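Local coordinates for avidin-related protein 4/5 (Gallus gallus, PDB 1Y55) that binds biotin with high affinity in a deep pocket of its eight-stranded beta barrel, as a chicken relative of avidin that assembles into a tetramer, at residues A[45-50]-A[67-72]; A[75-80]-A[91-96]; A[95-100]-A[110-115]. The protein carries 1 engineered substitution. All coordinates share one frame; numbering follows the deposited sequence. Where two conformers were deposited one is given.

Contact 1: A[45-50]-A[67-72]; sequences TLSPLL and HWNFSE. With BTN (biotin), chain C.
The hydroxyl of Ser47 takes over from the backbone where main-chain pairing with residues 67-72 gives out: it accepts the N-H of Asn69 (N to OG 2.9 Å) in a nearly straight bond, 164° at the hydrogen. The same OG donates to Thr45 O at 3.0 Å, approaching from above the carbonyl plane. A first torsion of -65° keeps it beside its own backbone N, within reach of both partners, and using proton and acceptor side at once fixes the hydroxyl's rotation. One step on, His67 N donates to Pro48 O at 3.1 Å, the one main-chain bond between the two antiparallel segments. The Asn69 amide lies across Pro48, OD1 3.3 Å from CD, while ND2 reaches Leu46 O through a water that accepts from the amide and donates to the carbonyl. Phe70 CG sits between the backbone N and the carbonyl carbon (chi1 58°), which brings ring atom CD1 to 3.3 Å from Thr45 N; Thr45 OG1 slides alongside the same atom. Trp68 leaves its backbone away from residues 45-50, yet its CE3 returns to Ser47 OG. Its indole, held at NE1 by Thr75 OG1, has biotin over one face, with ligand atom C9 3.6 Å from Trp68 CE2. Phe70 CZ meets the same valeryl chain at C10, and Ser71 OG donates to carboxylate oxygen O12 at 2.8 Å, so the loop borders the tail end of the ligand pocket. Ser47 is bonded through its backbone to Tyr33 of strand 28-34, and Leu46 packs on Thr32 and Leu34 of that strand. The His67 ring stacks on His54 of a neighbouring subunit, placing the loop after strand 61-67 between barrel rim and tetramer interface.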
loop_
_atom_site.group_PDB
_atom_site.type_symbol
_atom_site.label_atom_id
_atom_site.label_comp_id
_atom_site.label_asym_id
_atom_site.label_seq_id
_atom_site.Cartn_x
_atom_site.Cartn_y
_atom_site.Cartn_z
ATOM N N THR A 45 -10.577 -22.647 -4.278
ATOM C CA THR A 45 -9.962 -23.924 -3.942
ATOM C C THR A 45 -8.727 -23.675 -3.091
ATOM O O THR A 45 -8.126 -22.590 -3.131
ATOM C CB THR A 45 -9.556 -24.722 -5.185
ATOM O OG1 THR A 45 -8.602 -23.954 -5.944
ATOM C CG2 THR A 45 -10.768 -25.016 -6.066
ATOM N N LEU A 46 -8.348 -24.681 -2.319
ATOM C CA LEU A 46 -7.138 -24.651 -1.519
ATOM C C LEU A 46 -5.948 -24.307 -2.400
ATOM O O LEU A 46 -5.800 -24.876 -3.486
ATOM C CB LEU A 46 -6.929 -26.015 -0.870
ATOM C CG LEU A 46 -5.852 -26.077 0.221
ATOM C CD1 LEU A 46 -6.256 -25.229 1.432
ATOM C CD2 LEU A 46 -5.594 -27.512 0.623
ATOM N N SER A 47 -5.092 -23.401 -1.940
ATOM C CA SER A 47 -4.005 -22.880 -2.761
ATOM C C SER A 47 -2.683 -22.937 -2.007
ATOM O O SER A 47 -2.633 -22.767 -0.790
ATOM C CB SER A 47 -4.323 -21.454 -3.176
ATOM O OG SER A 47 -5.462 -21.427 -4.031
ATOM N N PRO A 48 -1.592 -23.169 -2.724
ATOM C CA PRO A 48 -0.273 -23.271 -2.083
ATOM C C PRO A 48 0.349 -21.925 -1.757
ATOM O O PRO A 48 0.126 -20.934 -2.450
ATOM C CB PRO A 48 0.551 -24.008 -3.136
ATOM C CG PRO A 48 -0.026 -23.530 -4.424
ATOM C CD PRO A 48 -1.506 -23.437 -4.173
ATOM N N LEU A 49 1.170 -21.943 -0.710
ATOM C CA LEU A 49 1.979 -20.790 -0.330
ATOM C C LEU A 49 3.426 -21.213 -0.104
ATOM O O LEU A 49 3.724 -22.371 0.204
ATOM C CB LEU A 49 1.413 -20.069 0.907
ATOM C CG LEU A 49 1.498 -20.802 2.251
ATOM C CD1 LEU A 49 2.816 -20.538 2.980
ATOM C CD2 LEU A 49 0.336 -20.428 3.150
ATOM N N LEU A 50 4.326 -20.250 -0.275
ATOM C CA LEU A 50 5.761 -20.444 -0.099
ATOM C C LEU A 50 6.323 -19.157 0.460
ATOM O O LEU A 50 6.041 -18.096 -0.084
ATOM C CB LEU A 50 6.390 -20.728 -1.444
ATOM C CG LEU A 50 7.793 -21.256 -1.523
ATOM C CD1 LEU A 50 7.953 -22.534 -0.717
ATOM C CD2 LEU A 50 8.112 -21.524 -2.997
ATOM N N HIS A 67 -0.047 -18.587 -4.438
ATOM C CA HIS A 67 -0.420 -18.796 -5.830
ATOM C C HIS A 67 -1.853 -19.331 -5.844
ATOM O O HIS A 67 -2.096 -20.502 -5.554
ATOM C CB HIS A 67 0.558 -19.773 -6.517
ATOM C CG HIS A 67 0.043 -20.374 -7.791
ATOM N ND1 HIS A 67 0.470 -20.079 -9.073
ATOM C CD2 HIS A 67 -0.924 -21.305 -7.935
ATOM C CE1 HIS A 67 -0.202 -20.834 -9.938
ATOM N NE2 HIS A 67 -1.064 -21.575 -9.268
ATOM N N TRP A 68 -2.822 -18.482 -6.165
ATOM C CA TRP A 68 -4.210 -18.915 -6.157
ATOM C C TRP A 68 -4.407 -19.958 -7.264
ATOM O O TRP A 68 -4.047 -19.725 -8.416
ATOM C CB TRP A 68 -5.145 -17.720 -6.338
ATOM C CG TRP A 68 -4.941 -16.716 -5.247
ATOM C CD1 TRP A 68 -4.342 -15.497 -5.372
ATOM C CD2 TRP A 68 -5.209 -16.884 -3.838
ATOM N NE1 TRP A 68 -4.256 -14.881 -4.149
ATOM C CE2 TRP A 68 -4.778 -15.712 -3.191
ATOM C CE3 TRP A 68 -5.789 -17.901 -3.059
ATOM C CZ2 TRP A 68 -4.912 -15.525 -1.822
ATOM C CZ3 TRP A 68 -5.927 -17.712 -1.702
ATOM C CH2 TRP A 68 -5.494 -16.540 -1.098
ATOM N N ASN A 69 -4.997 -21.097 -6.910
ATOM C CA ASN A 69 -5.166 -22.185 -7.862
ATOM C C ASN A 69 -6.425 -22.066 -8.700
ATOM O O ASN A 69 -6.701 -22.934 -9.517
ATOM C CB ASN A 69 -5.151 -23.535 -7.150
ATOM C CG ASN A 69 -3.748 -24.070 -6.935
ATOM O OD1 ASN A 69 -2.736 -23.446 -7.281
ATOM N ND2 ASN A 69 -3.686 -25.254 -6.337
ATOM N N PHE A 70 -7.188 -21.006 -8.494
ATOM C CA PHE A 70 -8.485 -20.817 -9.141
ATOM C C PHE A 70 -8.615 -19.471 -9.838
ATOM O O PHE A 70 -9.696 -19.140 -10.316
ATOM C CB PHE A 70 -9.607 -20.994 -8.111
ATOM C CG PHE A 70 -9.493 -20.055 -6.942
ATOM C CD1 PHE A 70 -8.735 -20.389 -5.835
ATOM C CD2 PHE A 70 -10.123 -18.824 -6.959
ATOM C CE1 PHE A 70 -8.629 -19.523 -4.751
ATOM C CE2 PHE A 70 -10.012 -17.951 -5.883
ATOM C CZ PHE A 70 -9.262 -18.298 -4.778
ATOM N N SER A 71 -7.533 -18.690 -9.885
ATOM C CA SER A 71 -7.526 -17.442 -10.627
ATOM C C SER A 71 -6.115 -17.184 -11.117
ATOM O O SER A 71 -5.192 -17.922 -10.779
ATOM C CB SER A 71 -8.020 -16.297 -9.761
ATOM O OG SER A 71 -7.017 -15.930 -8.858
ATOM N N GLU A 72 -5.952 -16.128 -11.905
ATOM C CA GLU A 72 -4.641 -15.738 -12.415
ATOM C C GLU A 72 -3.912 -14.779 -11.474
ATOM O O GLU A 72 -2.821 -14.317 -11.799
ATOM C CB GLU A 72 -4.786 -15.110 -13.817
ATOM C CG GLU A 72 -5.280 -16.087 -14.857
ATOM C CD GLU A 72 -4.371 -17.292 -14.933
ATOM O OE1 GLU A 72 -3.128 -17.119 -15.025
ATOM O OE2 GLU A 72 -4.894 -18.422 -14.851
HETATM C C11 BTN C . -8.815 -14.176 -5.946
HETATM O O11 BTN C . -9.848 -13.404 -5.493
HETATM O O12 BTN C . -8.649 -14.408 -7.210
HETATM C C10 BTN C . -7.851 -14.783 -5.026
HETATM C C9 BTN C . -8.241 -14.747 -3.568
HETATM C C8 BTN C . -7.789 -13.463 -2.879
HETATM C C7 BTN C . -8.179 -13.460 -1.397
HETATM C C2 BTN C . -7.581 -12.264 -0.606
HETATM S S1 BTN C . -5.832 -12.330 -0.347
HETATM C C6 BTN C . -5.986 -10.912 0.756
HETATM C C5 BTN C . -7.239 -11.181 1.587
HETATM N N1 BTN C . -6.982 -11.984 2.768
HETATM C C3 BTN C . -7.603 -13.149 2.689
HETATM O O3 BTN C . -7.528 -14.074 3.631
HETATM N N2 BTN C . -8.294 -13.269 1.574
HETATM C C4 BTN C . -8.211 -12.055 0.777
HETATM O O HOH W 1 -6.229 -26.640 -5.427
#

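Contact 2: A[75-80]-A[91-96]; sequences TVFTGQ and LKTMWL. With BTN (biotin), chain C.
Val76 and Leu96 exchange two backbone hydrogen bonds, as do Thr78 with Met94 and Gln80 with Lys92, so six main-chain donors and six acceptors are matched across this antiparallel hairpin of the avidin barrel. The straightest runs from Thr78 N to Met94 O (2.9 Å, 168°). The residues between them turn their backbone bonds outward, Thr75, Phe77 and Gly79 to Val66, Phe64 and Phe62 of strand 61-67, Leu91 and Thr93 to Phe118 and Asn116 of strand 111-120. Their CA-H groups lean on carbonyls, most closely Gly79 CA on Lys92 O at 3.0 Å, where a CB would collide. The hydroxyls and the lysine find mates beyond the hairpin: Thr93 OG1 bonds Asn116 O, Thr78 OG1 Phe62 O, and Lys92 NZ Asn117 OD1. Phe77 CG, anti to its own carbonyl carbon (chi1 -69°), sets the ring alongside Trp95, whose CB makes a CH-pi contact over its face; the ring planes are oblique, at 55°. Thr75 OG1 pairs with Trp68 NE1 and stands 3.5 Å from biotin S1, while ligand C6 lies over the indole, 3.2 Å from Trp95 CE2. With backbone and threonine hydroxyls satisfied, the strands present biotin's sulfur-bearing ring with a largely apolar wall.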
loop_
_atom_site.group_PDB
_atom_site.type_symbol
_atom_site.label_atom_id
_atom_site.label_comp_id
_atom_site.label_asym_id
_atom_site.label_seq_id
_atom_site.Cartn_x
_atom_site.Cartn_y
_atom_site.Cartn_z
ATOM N N THR A 75 -1.221 -13.291 -4.329
ATOM C CA THR A 75 -1.111 -12.404 -3.173
ATOM C C THR A 75 0.221 -12.618 -2.474
ATOM O O THR A 75 0.677 -13.748 -2.346
ATOM C CB THR A 75 -2.245 -12.624 -2.173
ATOM O OG1 THR A 75 -3.471 -12.413 -2.877
ATOM C CG2 THR A 75 -2.186 -11.645 -0.993
ATOM N N VAL A 76 0.820 -11.540 -1.991
ATOM C CA VAL A 76 1.926 -11.630 -1.049
ATOM C C VAL A 76 1.503 -11.020 0.270
ATOM O O VAL A 76 0.798 -10.013 0.312
ATOM C CB VAL A 76 3.212 -10.951 -1.579
ATOM C CG1 VAL A 76 3.764 -11.709 -2.789
ATOM C CG2 VAL A 76 2.991 -9.481 -1.932
ATOM N N PHE A 77 1.958 -11.652 1.343
ATOM C CA PHE A 77 1.762 -11.195 2.712
ATOM C C PHE A 77 3.119 -10.970 3.369
ATOM O O PHE A 77 4.040 -11.770 3.180
ATOM C CB PHE A 77 1.050 -12.259 3.564
ATOM C CG PHE A 77 -0.385 -12.520 3.211
ATOM C CD1 PHE A 77 -0.716 -13.318 2.125
ATOM C CD2 PHE A 77 -1.417 -12.023 4.004
ATOM C CE1 PHE A 77 -2.042 -13.607 1.843
ATOM C CE2 PHE A 77 -2.752 -12.310 3.703
ATOM C CZ PHE A 77 -3.046 -13.086 2.621
ATOM N N THR A 78 3.238 -9.915 4.162
ATOM C CA THR A 78 4.401 -9.762 5.026
ATOM C C THR A 78 3.958 -9.283 6.386
ATOM O O THR A 78 2.941 -8.615 6.519
ATOM C CB THR A 78 5.441 -8.856 4.359
ATOM O OG1 THR A 78 6.674 -8.869 5.088
ATOM C CG2 THR A 78 5.002 -7.412 4.284
ATOM N N GLY A 79 4.711 -9.615 7.408
ATOM C CA GLY A 79 4.337 -9.231 8.747
ATOM C C GLY A 79 5.319 -9.726 9.771
ATOM O O GLY A 79 6.468 -10.059 9.457
ATOM N N GLN A 80 4.841 -9.752 11.011
ATOM C CA GLN A 80 5.658 -10.143 12.154
ATOM C C GLN A 80 4.824 -11.012 13.084
ATOM O O GLN A 80 3.626 -10.794 13.248
ATOM C CB GLN A 80 6.212 -8.893 12.867
ATOM C CG GLN A 80 7.219 -9.186 13.967
ATOM C CD GLN A 80 7.963 -7.962 14.501
ATOM O OE1 GLN A 80 8.841 -8.135 15.389
ATOM N NE2 GLN A 80 7.677 -6.799 14.035
ATOM N N LEU A 91 -0.055 -13.041 14.344
ATOM C CA LEU A 91 0.600 -12.524 13.140
ATOM C C LEU A 91 -0.101 -11.247 12.720
ATOM O O LEU A 91 -1.302 -11.264 12.441
ATOM C CB LEU A 91 0.574 -13.497 11.965
ATOM C CG LEU A 91 0.939 -14.947 12.241
ATOM C CD1 LEU A 91 0.866 -15.753 10.966
ATOM C CD2 LEU A 91 2.317 -15.048 12.875
ATOM N N LYS A 92 0.644 -10.149 12.660
ATOM C CA LYS A 92 0.161 -8.900 12.086
ATOM C C LYS A 92 0.720 -8.836 10.673
ATOM O O LYS A 92 1.930 -8.931 10.493
ATOM C CB LYS A 92 0.657 -7.708 12.909
ATOM C CG LYS A 92 0.136 -7.671 14.338
ATOM C CD LYS A 92 -1.349 -7.377 14.427
ATOM C CE LYS A 92 -1.667 -5.910 14.160
ATOM N NZ LYS A 92 -3.114 -5.620 14.272
ATOM N N THR A 93 -0.148 -8.722 9.677
ATOM C CA THR A 93 0.275 -8.716 8.288
ATOM C C THR A 93 -0.382 -7.632 7.466
ATOM O O THR A 93 -1.478 -7.135 7.772
ATOM C CB THR A 93 -0.003 -10.072 7.574
ATOM O OG1 THR A 93 -1.401 -10.231 7.283
ATOM C CG2 THR A 93 0.451 -11.253 8.398
ATOM N N MET A 94 0.275 -7.381 6.354
ATOM C CA MET A 94 -0.298 -6.627 5.289
ATOM C C MET A 94 0.004 -7.333 3.994
ATOM O O MET A 94 0.991 -8.071 3.878
ATOM C CB MET A 94 0.243 -5.210 5.343
ATOM C CG MET A 94 -0.254 -4.534 6.620
ATOM S SD MET A 94 0.062 -2.898 6.779
ATOM C CE MET A 94 -1.328 -2.408 5.334
ATOM N N TRP A 95 -0.854 -7.094 3.013
ATOM C CA TRP A 95 -0.819 -7.863 1.786
ATOM C C TRP A 95 -1.008 -6.981 0.572
ATOM O O TRP A 95 -1.614 -5.905 0.628
ATOM C CB TRP A 95 -1.849 -9.015 1.803
ATOM C CG TRP A 95 -3.263 -8.637 2.110
ATOM C CD1 TRP A 95 -3.907 -8.812 3.303
ATOM C CD2 TRP A 95 -4.238 -8.073 1.213
ATOM N NE1 TRP A 95 -5.209 -8.388 3.206
ATOM C CE2 TRP A 95 -5.437 -7.936 1.932
ATOM C CE3 TRP A 95 -4.224 -7.713 -0.141
ATOM C CZ2 TRP A 95 -6.610 -7.429 1.347
ATOM C CZ3 TRP A 95 -5.390 -7.198 -0.718
ATOM C CH2 TRP A 95 -6.559 -7.057 0.031
ATOM N N LEU A 96 -0.491 -7.499 -0.550
ATOM C CA LEU A 96 -0.749 -6.967 -1.894
ATOM C C LEU A 96 -1.318 -8.112 -2.731
ATOM O O LEU A 96 -0.723 -9.188 -2.796
ATOM C CB LEU A 96 0.519 -6.452 -2.564
ATOM C CG LEU A 96 1.201 -5.272 -1.881
ATOM C CD1 LEU A 96 2.541 -5.002 -2.547
ATOM C CD2 LEU A 96 0.343 -4.018 -1.882
HETATM C C11 BTN C . -8.815 -14.176 -5.946
HETATM O O11 BTN C . -9.848 -13.404 -5.493
HETATM O O12 BTN C . -8.649 -14.408 -7.210
HETATM C C10 BTN C . -7.851 -14.783 -5.026
HETATM C C9 BTN C . -8.241 -14.747 -3.568
HETATM C C8 BTN C . -7.789 -13.463 -2.879
HETATM C C7 BTN C . -8.179 -13.460 -1.397
HETATM C C2 BTN C . -7.581 -12.264 -0.606
HETATM S S1 BTN C . -5.832 -12.330 -0.347
HETATM C C6 BTN C . -5.986 -10.912 0.756
HETATM C C5 BTN C . -7.239 -11.181 1.587
HETATM N N1 BTN C . -6.982 -11.984 2.768
HETATM C C3 BTN C . -7.603 -13.149 2.689
HETATM O O3 BTN C . -7.528 -14.074 3.631
HETATM N N2 BTN C . -8.294 -13.269 1.574
HETATM C C4 BTN C . -8.211 -12.055 0.777
#

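Contact 3: A[95-100]-A[110-115]; sequences WLLRSS and ATRVGY. With BTN (biotin), chain C.
Leu97 N donates to Arg112 O at 2.8 Å, and Arg112 N returns the bond to Leu97 O, between two neighbouring antiparallel strands of the avidin beta barrel. Trp95 and Gly114 likewise exchange two backbone bonds, N to O each way, and Ser99 N to Ala110 O (2.8 Å, 166°) carries the pairing past the strand end. Both arginines have acidic mates elsewhere in the chain: Arg112 NH1 makes a salt bridge with Asp39, Arg98 NH2 with Asp107. One water accepts from Arg112 NE, donates to Leu97 O and is bonded to Ser99 OG; another joins Arg98 NH1 to Thr111 OG1. Each guanidinium is covered on one face by carbon: Ala110 CB lies over the centre of Arg98's, 3.3 Å from CZ, and Leu97 CD2 rests off-centre on Arg112's. Leu96 CD2 touches Val113 CG2 on the face that meets other subunits. A chi1 of 53° folds the Trp95 indole over its own main chain and flat against Gly114, opposite biotin; a CB on Gly114 would run into CZ2. Replacing Trp95 with alanine would probably open a gap between Gly114 and biotin and leave the ligand's C6 without its aromatic floor. Trp95 NE1 makes a weak bond to Tyr115 O, 3.1 Å away.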
loop_
_atom_site.group_PDB
_atom_site.type_symbol
_atom_site.label_atom_id
_atom_site.label_comp_id
_atom_site.label_asym_id
_atom_site.label_seq_id
_atom_site.Cartn_x
_atom_site.Cartn_y
_atom_site.Cartn_z
ATOM N N TRP A 95 -0.854 -7.094 3.013
ATOM C CA TRP A 95 -0.819 -7.863 1.786
ATOM C C TRP A 95 -1.008 -6.981 0.572
ATOM O O TRP A 95 -1.614 -5.905 0.628
ATOM C CB TRP A 95 -1.849 -9.015 1.803
ATOM C CG TRP A 95 -3.263 -8.637 2.110
ATOM C CD1 TRP A 95 -3.907 -8.812 3.303
ATOM C CD2 TRP A 95 -4.238 -8.073 1.213
ATOM N NE1 TRP A 95 -5.209 -8.388 3.206
ATOM C CE2 TRP A 95 -5.437 -7.936 1.932
ATOM C CE3 TRP A 95 -4.224 -7.713 -0.141
ATOM C CZ2 TRP A 95 -6.610 -7.429 1.347
ATOM C CZ3 TRP A 95 -5.390 -7.198 -0.718
ATOM C CH2 TRP A 95 -6.559 -7.057 0.031
ATOM N N LEU A 96 -0.491 -7.499 -0.550
ATOM C CA LEU A 96 -0.749 -6.967 -1.894
ATOM C C LEU A 96 -1.318 -8.112 -2.731
ATOM O O LEU A 96 -0.723 -9.188 -2.796
ATOM C CB LEU A 96 0.519 -6.452 -2.564
ATOM C CG LEU A 96 1.201 -5.272 -1.881
ATOM C CD1 LEU A 96 2.541 -5.002 -2.547
ATOM C CD2 LEU A 96 0.343 -4.018 -1.882
ATOM N N LEU A 97 -2.461 -7.859 -3.367
ATOM C CA LEU A 97 -3.159 -8.805 -4.230
ATOM C C LEU A 97 -3.019 -8.285 -5.662
ATOM O O LEU A 97 -3.564 -7.226 -6.002
ATOM C CB LEU A 97 -4.621 -8.915 -3.810
ATOM C CG LEU A 97 -5.612 -9.588 -4.758
ATOM C CD1 LEU A 97 -5.217 -10.972 -5.206
ATOM C CD2 LEU A 97 -6.969 -9.655 -4.083
ATOM N N ARG A 98 -2.253 -9.017 -6.465
ATOM C CA ARG A 98 -1.994 -8.667 -7.855
ATOM C C ARG A 98 -2.941 -9.434 -8.772
ATOM O O ARG A 98 -2.944 -10.671 -8.785
ATOM C CB ARG A 98 -0.556 -9.027 -8.210
ATOM C CG ARG A 98 -0.230 -8.823 -9.690
ATOM C CD ARG A 98 -0.215 -7.387 -10.101
ATOM N NE ARG A 98 -0.289 -7.222 -11.550
ATOM C CZ ARG A 98 0.209 -6.176 -12.209
ATOM N NH1 ARG A 98 0.982 -5.284 -11.611
ATOM N NH2 ARG A 98 -0.047 -6.045 -13.496
ATOM N N SER A 99 -3.733 -8.690 -9.534
ATOM C CA SER A 99 -4.541 -9.255 -10.595
ATOM C C SER A 99 -3.770 -9.264 -11.912
ATOM O O SER A 99 -2.877 -8.460 -12.161
ATOM C CB SER A 99 -5.807 -8.414 -10.793
ATOM O OG SER A 99 -6.635 -8.399 -9.648
ATOM N N SER A 100 -4.174 -10.170 -12.782
ATOM C CA SER A 100 -3.679 -10.211 -14.145
ATOM C C SER A 100 -4.451 -9.228 -15.006
ATOM O O SER A 100 -5.674 -9.267 -15.043
ATOM C CB SER A 100 -3.879 -11.614 -14.715
ATOM O OG SER A 100 -3.514 -11.658 -16.071
ATOM N N ALA A 110 -3.996 -2.838 -11.149
ATOM C CA ALA A 110 -3.835 -4.263 -10.896
ATOM C C ALA A 110 -3.519 -4.677 -9.462
ATOM O O ALA A 110 -3.425 -5.880 -9.213
ATOM C CB ALA A 110 -2.783 -4.838 -11.838
ATOM N N THR A 111 -3.317 -3.738 -8.536
ATOM C CA THR A 111 -2.831 -4.099 -7.201
ATOM C C THR A 111 -3.732 -3.568 -6.094
ATOM O O THR A 111 -3.888 -2.359 -5.926
ATOM C CB THR A 111 -1.397 -3.600 -6.990
ATOM O OG1 THR A 111 -0.565 -4.084 -8.053
ATOM C CG2 THR A 111 -0.823 -4.159 -5.706
ATOM N N ARG A 112 -4.309 -4.493 -5.326
ATOM C CA ARG A 112 -5.085 -4.176 -4.130
ATOM C C ARG A 112 -4.201 -4.380 -2.886
ATOM O O ARG A 112 -3.243 -5.167 -2.911
ATOM C CB ARG A 112 -6.348 -5.036 -4.055
ATOM C CG ARG A 112 -7.436 -4.517 -4.994
ATOM C CD ARG A 112 -8.617 -5.427 -5.198
ATOM N NE ARG A 112 -8.241 -6.624 -5.936
ATOM C CZ ARG A 112 -9.090 -7.589 -6.282
ATOM N NH1 ARG A 112 -10.373 -7.531 -5.941
ATOM N NH2 ARG A 112 -8.637 -8.642 -6.949
ATOM N N VAL A 113 -4.527 -3.654 -1.830
ATOM C CA VAL A 113 -3.779 -3.688 -0.590
ATOM C C VAL A 113 -4.742 -3.883 0.580
ATOM O O VAL A 113 -5.872 -3.411 0.559
ATOM C CB VAL A 113 -2.919 -2.394 -0.421
ATOM C CG1 VAL A 113 -3.773 -1.131 -0.372
ATOM C CG2 VAL A 113 -1.991 -2.468 0.783
ATOM N N GLY A 114 -4.262 -4.526 1.627
ATOM C CA GLY A 114 -5.035 -4.676 2.846
ATOM C C GLY A 114 -4.217 -5.239 3.989
ATOM O O GLY A 114 -2.988 -5.324 3.915
ATOM N N TYR A 115 -4.931 -5.608 5.046
ATOM C CA TYR A 115 -4.330 -6.134 6.267
ATOM C C TYR A 115 -4.932 -7.474 6.605
ATOM O O TYR A 115 -6.009 -7.827 6.146
ATOM C CB TYR A 115 -4.517 -5.182 7.456
ATOM C CG TYR A 115 -5.895 -5.098 8.048
ATOM C CD1 TYR A 115 -6.251 -5.875 9.150
ATOM C CD2 TYR A 115 -6.842 -4.217 7.549
ATOM C CE1 TYR A 115 -7.497 -5.764 9.736
ATOM C CE2 TYR A 115 -8.086 -4.096 8.136
ATOM C CZ TYR A 115 -8.401 -4.857 9.232
ATOM O OH TYR A 115 -9.644 -4.708 9.795
HETATM C C11 BTN C . -8.815 -14.176 -5.946
HETATM O O11 BTN C . -9.848 -13.404 -5.493
HETATM O O12 BTN C . -8.649 -14.408 -7.210
HETATM C C10 BTN C . -7.851 -14.783 -5.026
HETATM C C9 BTN C . -8.241 -14.747 -3.568
HETATM C C8 BTN C . -7.789 -13.463 -2.879
HETATM C C7 BTN C . -8.179 -13.460 -1.397
HETATM C C2 BTN C . -7.581 -12.264 -0.606
HETATM S S1 BTN C . -5.832 -12.330 -0.347
HETATM C C6 BTN C . -5.986 -10.912 0.756
HETATM C C5 BTN C . -7.239 -11.181 1.587
HETATM N N1 BTN C . -6.982 -11.984 2.768
HETATM C C3 BTN C . -7.603 -13.149 2.689
HETATM O O3 BTN C . -7.528 -14.074 3.631
HETATM N N2 BTN C . -8.294 -13.269 1.574
HETATM C C4 BTN C . -8.211 -12.055 0.777
HETATM O O HOH W 2 -5.901 -6.957 -7.523
HETATM O O HOH W 3 1.947 -4.992 -8.820
#

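Contacts 2 and 3 are buried and share strand 89-98, which pairs with strand 74-83 in one and strand 111-120 in the other; Trp95 and Leu96 belong to both. Contact 1 is only partly buried and lies at the barrel rim, where a hydroxyl and a water supplement a single main-chain bond. Contact 2 is mostly regular backbone pairing with aromatic packing, whereas contact 3 adds charged side chains and waters toward its strand end. All three touch biotin: contact 1 mainly along the tail, contacts 2 and 3 at the thioether ring. Trp68 NE1 joins contact 1 to Thr75 OG1 of contact 2, which packs on Leu97 CD1 of contact 3.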